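Local atomic coordinates of ethanolamine kinase Pv091845 (Plasmodium vivax, PDB entry 2QG7), a protein that probably phosphorylates ethanolamine, the first step of phosphatidylethanolamine synthesis from ethanolamine. Residues Arg190-Lys194 against Tyr371-Asp377; Asp377-Thr381 against Ala448-Phe454; Gln411-Ile415 against Phe454-Val458; Ser417-Leu423 against Arg445-Ser449. All coordinates share one frame; numbering follows the deposited sequence.

Overall arrangement
From the N terminus, contact 1 closes the longest loop, 176 residues, when 371-377 returns to the short helix 190-194. Contact 2 opens on the shared D377 and closes at 448-454. Contact 3 opens within that span, near the start of helix 413-430, and closes at the C terminus, so contacts 2 and 3 cross and share F454. Contact 4, a helix 413-430 to helix 438-448 pair, lies wholly within the loop of contact 3 and shares A448 and S449 with contact 2. Contacts 1 and 2 tie the loop after helix 360-369 to helix 190-194 and to the turn before helix 452-455; contacts 3 and 4 hold the C-terminal segments together.

Contact 1 (Arg190-Lys194 against Tyr371-Asp377); sequences REDIK and YAGFNCD
The carboxylate oxygen D377 OD2 is gripped by two nitrogens of one guanidinium group. R190 NH1 lies 2.8 Å from D377 OD2 with an N-H...O angle of 146°, which makes it the main bond of the salt bridge, whereas the bond from R190 NH2 to the same oxygen is weak at 3.1 Å. NH1 meets OD2 on its anti side, somewhat out of the carboxylate plane, and OD2 lies near the guanidinium plane, although the two flat groups are themselves turned 69° apart. A weak bond also runs from NH1 to A372 O. The long side chain can bridge this gap because, after a first torsion that sets CG between the backbone N and the carbonyl carbon (chi1 62°), it is extended from CG to NE. Its CD lies 3.4 Å from Y371 O and 3.8 Å from G373 CA. The loop that receives it is held by a type I turn from G373 to C376. Farther along, the Y371 ring lies against the helix, with the I193-K194 peptide over one face: K194 CA is 3.6 Å from Y371 CE2, and I193 CD1 packs 3.7 Å from Y371 CD1. One water donates to R190 O and Y371 O and so bridges the backbones; a second donates to I193 O and also bonds the Y371 hydroxyl, whose further partner is Q199 NE2. K194 NZ hydrogen-bonds L380 O and forms a salt bridge with E386. In the kinase-like fold of this family, the contact fastens the short helix that follows strand 186-187 to the loop leaving helix 360-369.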
loop_
_atom_site.group_PDB
_atom_site.type_symbol
_atom_site.label_atom_id
_atom_site.label_comp_id
_atom_site.label_asym_id
_atom_site.label_seq_id
_atom_site.Cartn_x
_atom_site.Cartn_y
_atom_site.Cartn_z
ATOM N N ARG D 190 -8.907 1.042 -15.406
ATOM C CA ARG D 190 -7.921 -0.006 -15.500
ATOM C C ARG D 190 -8.587 -1.316 -15.884
ATOM O O ARG D 190 -7.928 -2.215 -16.381
ATOM C CB ARG D 190 -7.100 -0.130 -14.207
ATOM C CG ARG D 190 -7.941 -0.490 -13.031
ATOM C CD ARG D 190 -7.173 -0.813 -11.802
ATOM N NE ARG D 190 -8.043 -1.491 -10.847
ATOM C CZ ARG D 190 -7.698 -1.818 -9.598
ATOM N NH1 ARG D 190 -6.471 -1.508 -9.146
ATOM N NH2 ARG D 190 -8.586 -2.455 -8.815
ATOM N N GLU D 191 -9.892 -1.433 -15.669
ATOM C CA GLU D 191 -10.569 -2.616 -16.140
ATOM C C GLU D 191 -10.844 -2.510 -17.624
ATOM O O GLU D 191 -10.947 -3.553 -18.281
ATOM C CB GLU D 191 -11.849 -2.993 -15.338
ATOM C CG GLU D 191 -12.559 -1.843 -14.616
ATOM C CD GLU D 191 -11.835 -1.387 -13.312
ATOM O OE1 GLU D 191 -11.525 -2.266 -12.466
ATOM O OE2 GLU D 191 -11.595 -0.162 -13.127
ATOM N N ASP D 192 -10.949 -1.282 -18.166
ATOM C CA ASP D 192 -11.092 -1.122 -19.607
ATOM C C ASP D 192 -9.835 -1.521 -20.360
ATOM O O ASP D 192 -9.929 -2.224 -21.361
ATOM C CB ASP D 192 -11.483 0.299 -19.990
ATOM C CG ASP D 192 -12.888 0.654 -19.546
ATOM O OD1 ASP D 192 -13.142 1.852 -19.294
ATOM O OD2 ASP D 192 -13.753 -0.242 -19.430
ATOM N N ILE D 193 -8.671 -1.053 -19.904
ATOM C CA ILE D 193 -7.411 -1.364 -20.566
ATOM C C ILE D 193 -7.052 -2.845 -20.579
ATOM O O ILE D 193 -6.281 -3.296 -21.422
ATOM C CB ILE D 193 -6.214 -0.470 -20.069
ATOM C CG1 ILE D 193 -5.739 -0.839 -18.632
ATOM C CG2 ILE D 193 -6.563 1.027 -20.295
ATOM C CD1 ILE D 193 -4.522 -0.057 -18.207
ATOM N N LYS D 194 -7.624 -3.593 -19.640
ATOM C CA LYS D 194 -7.390 -5.014 -19.493
ATOM C C LYS D 194 -8.344 -5.798 -20.396
ATOM O O LYS D 194 -8.082 -6.934 -20.762
ATOM C CB LYS D 194 -7.613 -5.403 -18.030
ATOM C CG LYS D 194 -7.273 -6.892 -17.688
ATOM C CD LYS D 194 -7.530 -7.155 -16.218
ATOM C CE LYS D 194 -7.297 -8.600 -15.835
ATOM N NZ LYS D 194 -5.839 -8.949 -15.890
ATOM N N TYR D 371 -2.286 -1.954 -15.375
ATOM C CA TYR D 371 -3.488 -2.744 -15.287
ATOM C C TYR D 371 -3.853 -2.823 -13.801
ATOM O O TYR D 371 -5.052 -2.971 -13.435
ATOM C CB TYR D 371 -3.192 -4.164 -15.811
ATOM C CG TYR D 371 -3.314 -4.374 -17.325
ATOM C CD1 TYR D 371 -2.865 -3.401 -18.246
ATOM C CD2 TYR D 371 -3.831 -5.569 -17.836
ATOM C CE1 TYR D 371 -2.969 -3.611 -19.616
ATOM C CE2 TYR D 371 -3.931 -5.795 -19.211
ATOM C CZ TYR D 371 -3.499 -4.813 -20.092
ATOM O OH TYR D 371 -3.626 -5.021 -21.463
ATOM N N ALA D 372 -2.804 -2.784 -12.969
ATOM C CA ALA D 372 -2.897 -2.736 -11.499
ATOM C C ALA D 372 -3.498 -1.431 -10.975
ATOM O O ALA D 372 -4.037 -1.410 -9.868
ATOM C CB ALA D 372 -1.526 -2.955 -10.880
ATOM N N GLY D 373 -3.377 -0.349 -11.760
ATOM C CA GLY D 373 -3.851 0.965 -11.346
ATOM C C GLY D 373 -2.939 1.576 -10.290
ATOM O O GLY D 373 -1.861 1.041 -9.985
ATOM N N PHE D 374 -3.356 2.722 -9.755
ATOM C CA PHE D 374 -2.594 3.387 -8.673
ATOM C C PHE D 374 -2.657 2.599 -7.366
ATOM O O PHE D 374 -1.854 2.797 -6.491
ATOM C CB PHE D 374 -3.096 4.818 -8.458
ATOM C CG PHE D 374 -2.593 5.794 -9.494
ATOM C CD1 PHE D 374 -1.232 6.054 -9.612
ATOM C CD2 PHE D 374 -3.482 6.444 -10.348
ATOM C CE1 PHE D 374 -0.759 6.974 -10.543
ATOM C CE2 PHE D 374 -3.014 7.347 -11.303
ATOM C CZ PHE D 374 -1.650 7.618 -11.390
ATOM N N ASN D 375 -3.619 1.699 -7.259
ATOM C CA ASN D 375 -3.779 0.859 -6.091
ATOM C C ASN D 375 -2.804 -0.300 -6.077
ATOM O O ASN D 375 -2.668 -0.995 -5.075
ATOM C CB ASN D 375 -5.236 0.352 -6.014
ATOM C CG ASN D 375 -5.584 -0.203 -4.642
ATOM O OD1 ASN D 375 -5.847 -1.421 -4.470
ATOM N ND2 ASN D 375 -5.530 0.669 -3.635
ATOM N N CYS D 376 -2.145 -0.523 -7.198
ATOM C CA CYS D 376 -1.085 -1.536 -7.352
ATOM C C CYS D 376 -1.532 -2.972 -7.069
ATOM O O CYS D 376 -0.845 -3.767 -6.436
ATOM C CB CYS D 376 0.130 -1.122 -6.546
ATOM S SG CYS D 376 0.873 0.426 -6.995
ATOM N N ASP D 377 -2.722 -3.317 -7.544
ATOM C CA ASP D 377 -3.198 -4.692 -7.459
ATOM C C ASP D 377 -2.496 -5.566 -8.501
ATOM O O ASP D 377 -3.005 -5.727 -9.583
ATOM C CB ASP D 377 -4.699 -4.732 -7.637
ATOM C CG ASP D 377 -5.431 -3.980 -6.529
ATOM O OD1 ASP D 377 -5.152 -4.282 -5.336
ATOM O OD2 ASP D 377 -6.282 -3.098 -6.825
HETATM O O HOH W 1 -7.118 -4.172 -14.617
HETATM O O HOH W 2 -4.127 -2.714 -22.951
#

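Contact 2 (Asp377-Thr381 against Ala448-Phe454); sequences DWDLT and ASCLPIF
W378 and F454 meet in a T-shaped pair: the edge of F454 points at one face of the indole, with the five-membered ring and phenyl centroids 5.1 Å apart and the planes at 90°. F454 CE1 comes to 3.6 Å from W378 CG, and F454 CZ lies 3.7 Å from W378 CE3, so CE1 stands over the CG-CD2 side of the indole and CZ beside CE3. The other tight point is A448 CB, which sits obliquely to the indole and only 3.6 Å from W378 CZ2. The segments belong to a short 3-10 turn at 378-380 and to the bend where helix 438-448 gives way to the last helix, 452-455, with L451 at its N-cap. That turn is tied by W378 O, which accepts from both T381 N and, at 2.6 Å, T381 OG1, the hydroxyl lying nearly on the line of the C=O bond (162°). L451 CD1 packs more loosely, 4.0 Å from W378 CD1. On the open side, T381 CG2 reaches only the rim of F454, and the exposed I453 touches W378 CB through a single methyl, CD1. C450, L451 and P452 pack on the second subunit.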
loop_
_atom_site.group_PDB
_atom_site.type_symbol
_atom_site.label_atom_id
_atom_site.label_comp_id
_atom_site.label_asym_id
_atom_site.label_seq_id
_atom_site.Cartn_x
_atom_site.Cartn_y
_atom_site.Cartn_z
ATOM N N ASP D 377 -2.722 -3.317 -7.544
ATOM C CA ASP D 377 -3.198 -4.692 -7.459
ATOM C C ASP D 377 -2.496 -5.566 -8.501
ATOM O O ASP D 377 -3.005 -5.727 -9.583
ATOM C CB ASP D 377 -4.699 -4.732 -7.637
ATOM C CG ASP D 377 -5.431 -3.980 -6.529
ATOM O OD1 ASP D 377 -5.152 -4.282 -5.336
ATOM O OD2 ASP D 377 -6.282 -3.098 -6.825
ATOM N N TRP D 378 -1.324 -6.107 -8.164
ATOM C CA TRP D 378 -0.403 -6.695 -9.141
ATOM C C TRP D 378 -0.902 -7.951 -9.830
ATOM O O TRP D 378 -0.381 -8.345 -10.874
ATOM C CB TRP D 378 0.951 -6.963 -8.529
ATOM C CG TRP D 378 1.664 -5.746 -8.044
ATOM C CD1 TRP D 378 2.260 -5.589 -6.828
ATOM C CD2 TRP D 378 1.889 -4.513 -8.763
ATOM N NE1 TRP D 378 2.850 -4.340 -6.740
ATOM C CE2 TRP D 378 2.622 -3.657 -7.904
ATOM C CE3 TRP D 378 1.540 -4.051 -10.039
ATOM C CZ2 TRP D 378 3.007 -2.375 -8.280
ATOM C CZ3 TRP D 378 1.913 -2.791 -10.397
ATOM C CH2 TRP D 378 2.636 -1.958 -9.524
ATOM N N ASP D 379 -1.930 -8.562 -9.260
ATOM C CA ASP D 379 -2.550 -9.747 -9.850
ATOM C C ASP D 379 -3.410 -9.409 -11.096
ATOM O O ASP D 379 -3.874 -10.300 -11.819
ATOM C CB ASP D 379 -3.377 -10.492 -8.784
ATOM C CG ASP D 379 -4.420 -9.584 -8.095
ATOM O OD1 ASP D 379 -4.086 -8.422 -7.666
ATOM O OD2 ASP D 379 -5.582 -10.047 -7.951
ATOM N N LEU D 380 -3.618 -8.117 -11.336
ATOM C CA LEU D 380 -4.358 -7.656 -12.488
ATOM C C LEU D 380 -3.452 -7.466 -13.714
ATOM O O LEU D 380 -3.936 -7.262 -14.805
ATOM C CB LEU D 380 -5.110 -6.362 -12.145
ATOM C CG LEU D 380 -6.213 -6.424 -11.063
ATOM C CD1 LEU D 380 -6.770 -5.065 -10.764
ATOM C CD2 LEU D 380 -7.349 -7.316 -11.518
ATOM N N THR D 381 -2.136 -7.533 -13.526
ATOM C CA THR D 381 -1.209 -7.429 -14.635
ATOM C C THR D 381 -1.363 -8.674 -15.532
ATOM O O THR D 381 -1.679 -9.757 -15.021
ATOM C CB THR D 381 0.241 -7.283 -14.154
ATOM O OG1 THR D 381 0.561 -8.393 -13.308
ATOM C CG2 THR D 381 0.451 -5.966 -13.421
ATOM N N ALA D 448 7.678 -3.520 -5.518
ATOM C CA ALA D 448 7.337 -4.318 -6.699
ATOM C C ALA D 448 8.547 -4.693 -7.548
ATOM O O ALA D 448 8.530 -5.745 -8.159
ATOM C CB ALA D 448 6.296 -3.626 -7.536
ATOM N N SER D 449 9.574 -3.851 -7.581
ATOM C CA SER D 449 10.778 -4.147 -8.303
ATOM C C SER D 449 11.599 -5.267 -7.665
ATOM O O SER D 449 12.386 -5.923 -8.347
ATOM C CB SER D 449 11.638 -2.913 -8.444
ATOM O OG SER D 449 12.216 -2.559 -7.205
ATOM N N CYS D 450 11.410 -5.506 -6.371
ATOM C CA CYS D 450 12.070 -6.611 -5.661
ATOM C C CYS D 450 11.185 -7.828 -5.555
ATOM O O CYS D 450 11.654 -8.854 -5.075
ATOM C CB CYS D 450 12.465 -6.174 -4.246
ATOM S SG CYS D 450 13.555 -4.761 -4.240
ATOM N N LEU D 451 9.922 -7.740 -5.962
ATOM C CA LEU D 451 9.006 -8.861 -5.723
ATOM C C LEU D 451 9.223 -10.015 -6.695
ATOM O O LEU D 451 9.488 -9.779 -7.858
ATOM C CB LEU D 451 7.549 -8.442 -5.788
ATOM C CG LEU D 451 6.878 -7.653 -4.669
ATOM C CD1 LEU D 451 5.490 -7.262 -5.133
ATOM C CD2 LEU D 451 6.784 -8.443 -3.381
ATOM N N PRO D 452 9.120 -11.275 -6.207
ATOM C CA PRO D 452 9.277 -12.491 -7.009
ATOM C C PRO D 452 8.398 -12.555 -8.252
ATOM O O PRO D 452 8.871 -12.966 -9.321
ATOM C CB PRO D 452 8.869 -13.591 -6.023
ATOM C CG PRO D 452 9.346 -13.071 -4.708
ATOM C CD PRO D 452 8.875 -11.634 -4.782
ATOM N N ILE D 453 7.130 -12.161 -8.108
ATOM C CA ILE D 453 6.199 -12.137 -9.222
ATOM C C ILE D 453 6.692 -11.293 -10.395
ATOM O O ILE D 453 6.245 -11.486 -11.514
ATOM C CB ILE D 453 4.778 -11.663 -8.782
ATOM C CG1 ILE D 453 4.854 -10.291 -8.088
ATOM C CG2 ILE D 453 4.088 -12.736 -7.886
ATOM C CD1 ILE D 453 3.527 -9.614 -7.961
ATOM N N PHE D 454 7.618 -10.379 -10.158
ATOM C CA PHE D 454 8.134 -9.560 -11.220
ATOM C C PHE D 454 9.562 -9.924 -11.543
ATOM O O PHE D 454 9.980 -9.760 -12.686
ATOM C CB PHE D 454 8.042 -8.051 -10.898
ATOM C CG PHE D 454 6.652 -7.511 -10.971
ATOM C CD1 PHE D 454 5.979 -7.129 -9.818
ATOM C CD2 PHE D 454 6.002 -7.387 -12.204
ATOM C CE1 PHE D 454 4.685 -6.632 -9.889
ATOM C CE2 PHE D 454 4.698 -6.905 -12.291
ATOM C CZ PHE D 454 4.041 -6.532 -11.131
#

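Contact 3 (Gln411-Ile415 against Phe454-Val458); sequences QPFYI and FRSKV
A cation-pi contact at the extreme C terminus joins the start of helix 413-430 to the chain leaving helix 452-455, through Y414 and K457. The lysine chain lies across one face of the tyrosine ring: K457 CE stands 3.8 Å from the ring centroid and 5° off the normal, a CH-pi contact, and K457 NZ is 4.4 Å from the same centroid and 14° off the normal. The chain is extended through CD and bends only at chi4 (-55°), which keeps the ammonium over the ring. The hydroxyl of Y414 hydrogen-bonds E387, which anchors the far end of the side chain. On its other neighbour, F454, the tyrosine makes an oblique contact, with Y414 CD1 3.8 Å from F454 CE2. Q411 crosses K457 at about a right angle, its CG 3.1 Å from K457 O and its OE1 beside the lysine methylenes. One turn on, the I415 and F454 side chains run antiparallel past each other, and I415 lays CD1 3.5 Å from F454 O, while the same methyl packs against R455 CD. R455 itself reaches out to F257 of the second subunit, so this packing lies next to the dimer contact. No hydrogen bond links the two segments. The last residue, V458, completes the contact with CG2 against P412 CA, 3.6 Å away.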
loop_
_atom_site.group_PDB
_atom_site.type_symbol
_atom_site.label_atom_id
_atom_site.label_comp_id
_atom_site.label_asym_id
_atom_site.label_seq_id
_atom_site.Cartn_x
_atom_site.Cartn_y
_atom_site.Cartn_z
ATOM N N GLN D 411 9.793 -8.450 -20.880
ATOM C CA GLN D 411 9.722 -9.121 -19.574
ATOM C C GLN D 411 10.584 -8.461 -18.459
ATOM O O GLN D 411 10.094 -8.233 -17.368
ATOM C CB GLN D 411 9.997 -10.626 -19.772
ATOM C CG GLN D 411 9.094 -11.520 -19.022
ATOM C CD GLN D 411 7.667 -11.395 -19.401
ATOM O OE1 GLN D 411 6.767 -11.462 -18.547
ATOM N NE2 GLN D 411 7.425 -11.258 -20.694
ATOM N N PRO D 412 11.846 -8.106 -18.743
ATOM C CA PRO D 412 12.580 -7.361 -17.714
ATOM C C PRO D 412 12.229 -5.858 -17.577
ATOM O O PRO D 412 12.760 -5.189 -16.682
ATOM C CB PRO D 412 14.030 -7.466 -18.200
ATOM C CG PRO D 412 13.926 -7.611 -19.709
ATOM C CD PRO D 412 12.661 -8.372 -19.959
ATOM N N PHE D 413 11.418 -5.304 -18.483
ATOM C CA PHE D 413 11.067 -3.882 -18.446
ATOM C C PHE D 413 9.950 -3.617 -17.425
ATOM O O PHE D 413 9.702 -2.464 -17.065
ATOM C CB PHE D 413 10.659 -3.358 -19.837
ATOM C CG PHE D 413 11.808 -3.201 -20.777
ATOM C CD1 PHE D 413 12.268 -4.290 -21.528
ATOM C CD2 PHE D 413 12.447 -1.966 -20.913
ATOM C CE1 PHE D 413 13.306 -4.142 -22.377
ATOM C CE2 PHE D 413 13.528 -1.804 -21.789
ATOM C CZ PHE D 413 13.961 -2.890 -22.499
ATOM N N TYR D 414 9.300 -4.684 -16.975
ATOM C CA TYR D 414 8.357 -4.613 -15.886
ATOM C C TYR D 414 8.993 -3.987 -14.622
ATOM O O TYR D 414 8.473 -2.996 -14.051
ATOM C CB TYR D 414 7.883 -6.003 -15.577
ATOM C CG TYR D 414 6.682 -6.463 -16.348
ATOM C CD1 TYR D 414 5.394 -6.100 -15.931
ATOM C CD2 TYR D 414 6.818 -7.308 -17.473
ATOM C CE1 TYR D 414 4.279 -6.536 -16.597
ATOM C CE2 TYR D 414 5.682 -7.768 -18.161
ATOM C CZ TYR D 414 4.426 -7.377 -17.707
ATOM O OH TYR D 414 3.304 -7.792 -18.346
ATOM N N ILE D 415 10.128 -4.567 -14.220
ATOM C CA ILE D 415 10.943 -4.055 -13.117
ATOM C C ILE D 415 11.526 -2.681 -13.375
ATOM O O ILE D 415 11.675 -1.872 -12.461
ATOM C CB ILE D 415 12.116 -5.007 -12.758
ATOM C CG1 ILE D 415 11.571 -6.370 -12.268
ATOM C CG2 ILE D 415 12.969 -4.387 -11.624
ATOM C CD1 ILE D 415 12.625 -7.448 -12.500
ATOM N N PHE D 454 7.618 -10.379 -10.158
ATOM C CA PHE D 454 8.134 -9.560 -11.220
ATOM C C PHE D 454 9.562 -9.924 -11.543
ATOM O O PHE D 454 9.980 -9.760 -12.686
ATOM C CB PHE D 454 8.042 -8.051 -10.898
ATOM C CG PHE D 454 6.652 -7.511 -10.971
ATOM C CD1 PHE D 454 5.979 -7.129 -9.818
ATOM C CD2 PHE D 454 6.002 -7.387 -12.204
ATOM C CE1 PHE D 454 4.685 -6.632 -9.889
ATOM C CE2 PHE D 454 4.698 -6.905 -12.291
ATOM C CZ PHE D 454 4.041 -6.532 -11.131
ATOM N N ARG D 455 10.319 -10.400 -10.556
ATOM C CA ARG D 455 11.707 -10.791 -10.783
ATOM C C ARG D 455 11.818 -12.131 -11.546
ATOM O O ARG D 455 12.806 -12.368 -12.222
ATOM C CB ARG D 455 12.442 -10.908 -9.445
ATOM C CG ARG D 455 12.762 -9.614 -8.758
ATOM C CD ARG D 455 14.040 -9.036 -9.289
ATOM N NE ARG D 455 14.544 -7.917 -8.510
ATOM C CZ ARG D 455 15.447 -8.012 -7.526
ATOM N NH1 ARG D 455 15.846 -6.934 -6.885
ATOM N NH2 ARG D 455 15.954 -9.184 -7.159
ATOM N N SER D 456 10.829 -13.006 -11.401
ATOM C CA SER D 456 10.859 -14.313 -12.023
ATOM C C SER D 456 10.336 -14.301 -13.467
ATOM O O SER D 456 10.197 -15.359 -14.119
ATOM C CB SER D 456 10.052 -15.305 -11.201
ATOM O OG SER D 456 8.687 -14.961 -11.206
ATOM N N LYS D 457 10.012 -13.097 -13.941
ATOM C CA LYS D 457 9.570 -12.871 -15.292
ATOM C C LYS D 457 10.793 -12.937 -16.191
ATOM O O LYS D 457 10.715 -13.497 -17.286
ATOM C CB LYS D 457 8.931 -11.484 -15.388
ATOM C CG LYS D 457 7.461 -11.459 -15.004
ATOM C CD LYS D 457 6.980 -10.051 -15.175
ATOM C CE LYS D 457 5.626 -9.840 -14.556
ATOM N NZ LYS D 457 4.652 -10.809 -15.075
ATOM N N VAL D 458 11.908 -12.380 -15.716
ATOM C CA VAL D 458 13.146 -12.284 -16.483
ATOM C C VAL D 458 13.771 -13.648 -16.823
ATOM O O VAL D 458 13.649 -14.624 -16.044
ATOM C CB VAL D 458 14.191 -11.435 -15.731
ATOM C CG1 VAL D 458 15.510 -11.356 -16.541
ATOM C CG2 VAL D 458 13.641 -10.045 -15.504
#

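Contact 4 (Ser417-Leu423 against Arg445-Ser449); sequences SHINWGL and RLTAS
The imidazole of H418 carries A448 CB over the centre of one face, 3.5 Å from the ring centroid; F454 and W378 make edge-to-face pairs with this ring. At its edge, R445 NE donates to H418 ND1 at 3.2 Å with an N-H...N angle of 152°; NE lies in the imidazole plane (1° out) and ND1 in the guanidinium plane (2° out), although those planes are nearly perpendicular. The guanidinium is covered on one face by W421 CB, 3.5 Å from R445 NH2, and holds S417 OG at its edge through a weak bond of 3.4 Å from NH1. Bends at chi2 and chi3 make the side chain a knob in the hole formed by S417, H418, W421 and G422. The backbones come closest at G422 CA and R445 CA, 4.9 Å apart, and G422 CA lies 4.0 Å from L446 CG. Toward the end of helix 438-448, S449 CB packs 3.8 Å from I419 CG1. Outside the contact, R445 NH2 bonds Y441 OH, and S417 OG bonds N366. H418, W421 and R445 also touch helix 360-369, while I419, N420 and L423 face helices 269-284 and 236-251.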
loop_
_atom_site.group_PDB
_atom_site.type_symbol
_atom_site.label_atom_id
_atom_site.label_comp_id
_atom_site.label_asym_id
_atom_site.label_seq_id
_atom_site.Cartn_x
_atom_site.Cartn_y
_atom_site.Cartn_z
ATOM N N SER D 417 10.124 -0.305 -15.245
ATOM C CA SER D 417 8.984 0.550 -15.041
ATOM C C SER D 417 8.682 0.794 -13.531
ATOM O O SER D 417 8.353 1.907 -13.146
ATOM C CB SER D 417 7.789 -0.135 -15.709
ATOM O OG SER D 417 6.597 0.516 -15.381
ATOM N N HIS D 418 8.814 -0.240 -12.690
ATOM C CA HIS D 418 8.742 -0.068 -11.226
ATOM C C HIS D 418 9.781 0.893 -10.639
ATOM O O HIS D 418 9.459 1.727 -9.807
ATOM C CB HIS D 418 8.851 -1.424 -10.519
ATOM C CG HIS D 418 7.698 -2.324 -10.774
ATOM N ND1 HIS D 418 6.389 -1.893 -10.686
ATOM C CD2 HIS D 418 7.647 -3.634 -11.112
ATOM C CE1 HIS D 418 5.573 -2.906 -10.939
ATOM N NE2 HIS D 418 6.312 -3.976 -11.199
ATOM N N ILE D 419 11.032 0.745 -11.043
ATOM C CA ILE D 419 12.079 1.597 -10.555
ATOM C C ILE D 419 11.899 3.033 -11.004
ATOM O O ILE D 419 12.039 3.968 -10.211
ATOM C CB ILE D 419 13.475 1.035 -10.938
ATOM C CG1 ILE D 419 13.670 -0.324 -10.242
ATOM C CG2 ILE D 419 14.570 2.026 -10.570
ATOM C CD1 ILE D 419 14.897 -1.172 -10.708
ATOM N N ASN D 420 11.587 3.212 -12.278
ATOM C CA ASN D 420 11.324 4.534 -12.836
ATOM C C ASN D 420 10.242 5.291 -12.063
ATOM O O ASN D 420 10.437 6.444 -11.683
ATOM C CB ASN D 420 10.946 4.425 -14.339
ATOM C CG ASN D 420 10.783 5.788 -15.000
ATOM O OD1 ASN D 420 11.757 6.483 -15.272
ATOM N ND2 ASN D 420 9.541 6.187 -15.227
ATOM N N TRP D 421 9.092 4.671 -11.867
ATOM C CA TRP D 421 7.995 5.359 -11.226
ATOM C C TRP D 421 8.088 5.392 -9.709
ATOM O O TRP D 421 7.481 6.259 -9.096
ATOM C CB TRP D 421 6.645 4.813 -11.686
ATOM C CG TRP D 421 6.355 5.242 -13.112
ATOM C CD1 TRP D 421 6.386 4.453 -14.219
ATOM C CD2 TRP D 421 6.079 6.575 -13.579
ATOM N NE1 TRP D 421 6.106 5.200 -15.332
ATOM C CE2 TRP D 421 5.928 6.502 -14.976
ATOM C CE3 TRP D 421 5.939 7.825 -12.949
ATOM C CZ2 TRP D 421 5.633 7.620 -15.764
ATOM C CZ3 TRP D 421 5.647 8.949 -13.738
ATOM C CH2 TRP D 421 5.505 8.842 -15.127
ATOM N N GLY D 422 8.836 4.438 -9.118
ATOM C CA GLY D 422 9.248 4.536 -7.727
ATOM C C GLY D 422 10.056 5.780 -7.400
ATOM O O GLY D 422 9.799 6.414 -6.404
ATOM N N LEU D 423 11.059 6.100 -8.223
ATOM C CA LEU D 423 11.966 7.185 -7.943
ATOM C C LEU D 423 11.325 8.496 -8.301
ATOM O O LEU D 423 11.553 9.490 -7.625
ATOM C CB LEU D 423 13.256 7.032 -8.725
ATOM C CG LEU D 423 14.167 5.824 -8.547
ATOM C CD1 LEU D 423 15.291 5.864 -9.584
ATOM C CD2 LEU D 423 14.676 5.671 -7.095
ATOM N N ARG D 445 5.912 0.885 -5.522
ATOM C CA ARG D 445 6.551 0.594 -6.822
ATOM C C ARG D 445 7.945 -0.002 -6.638
ATOM O O ARG D 445 8.269 -0.961 -7.301
ATOM C CB ARG D 445 6.645 1.817 -7.766
ATOM C CG ARG D 445 5.352 2.447 -8.177
ATOM C CD ARG D 445 4.360 1.460 -8.757
ATOM N NE ARG D 445 4.889 0.804 -9.969
ATOM C CZ ARG D 445 4.766 1.284 -11.210
ATOM N NH1 ARG D 445 5.275 0.591 -12.199
ATOM N NH2 ARG D 445 4.129 2.439 -11.474
ATOM N N LEU D 446 8.762 0.592 -5.766
ATOM C CA LEU D 446 10.092 0.082 -5.457
ATOM C C LEU D 446 10.074 -1.296 -4.838
ATOM O O LEU D 446 10.985 -2.062 -5.099
ATOM C CB LEU D 446 10.855 1.016 -4.534
ATOM C CG LEU D 446 11.433 2.286 -5.186
ATOM C CD1 LEU D 446 12.285 3.083 -4.178
ATOM C CD2 LEU D 446 12.255 2.017 -6.485
ATOM N N THR D 447 9.053 -1.602 -4.020
ATOM C CA THR D 447 8.833 -2.925 -3.442
ATOM C C THR D 447 8.545 -3.927 -4.575
ATOM O O THR D 447 9.057 -5.052 -4.560
ATOM C CB THR D 447 7.647 -2.914 -2.397
ATOM O OG1 THR D 447 7.934 -2.005 -1.327
ATOM C CG2 THR D 447 7.407 -4.256 -1.779
ATOM N N ALA D 448 7.678 -3.520 -5.518
ATOM C CA ALA D 448 7.337 -4.318 -6.699
ATOM C C ALA D 448 8.547 -4.693 -7.548
ATOM O O ALA D 448 8.530 -5.745 -8.159
ATOM C CB ALA D 448 6.296 -3.626 -7.536
ATOM N N SER D 449 9.574 -3.851 -7.581
ATOM C CA SER D 449 10.778 -4.147 -8.303
ATOM C C SER D 449 11.599 -5.267 -7.665
ATOM O O SER D 449 12.386 -5.923 -8.347
ATOM C CB SER D 449 11.638 -2.913 -8.444
ATOM O OG SER D 449 12.216 -2.559 -7.205
#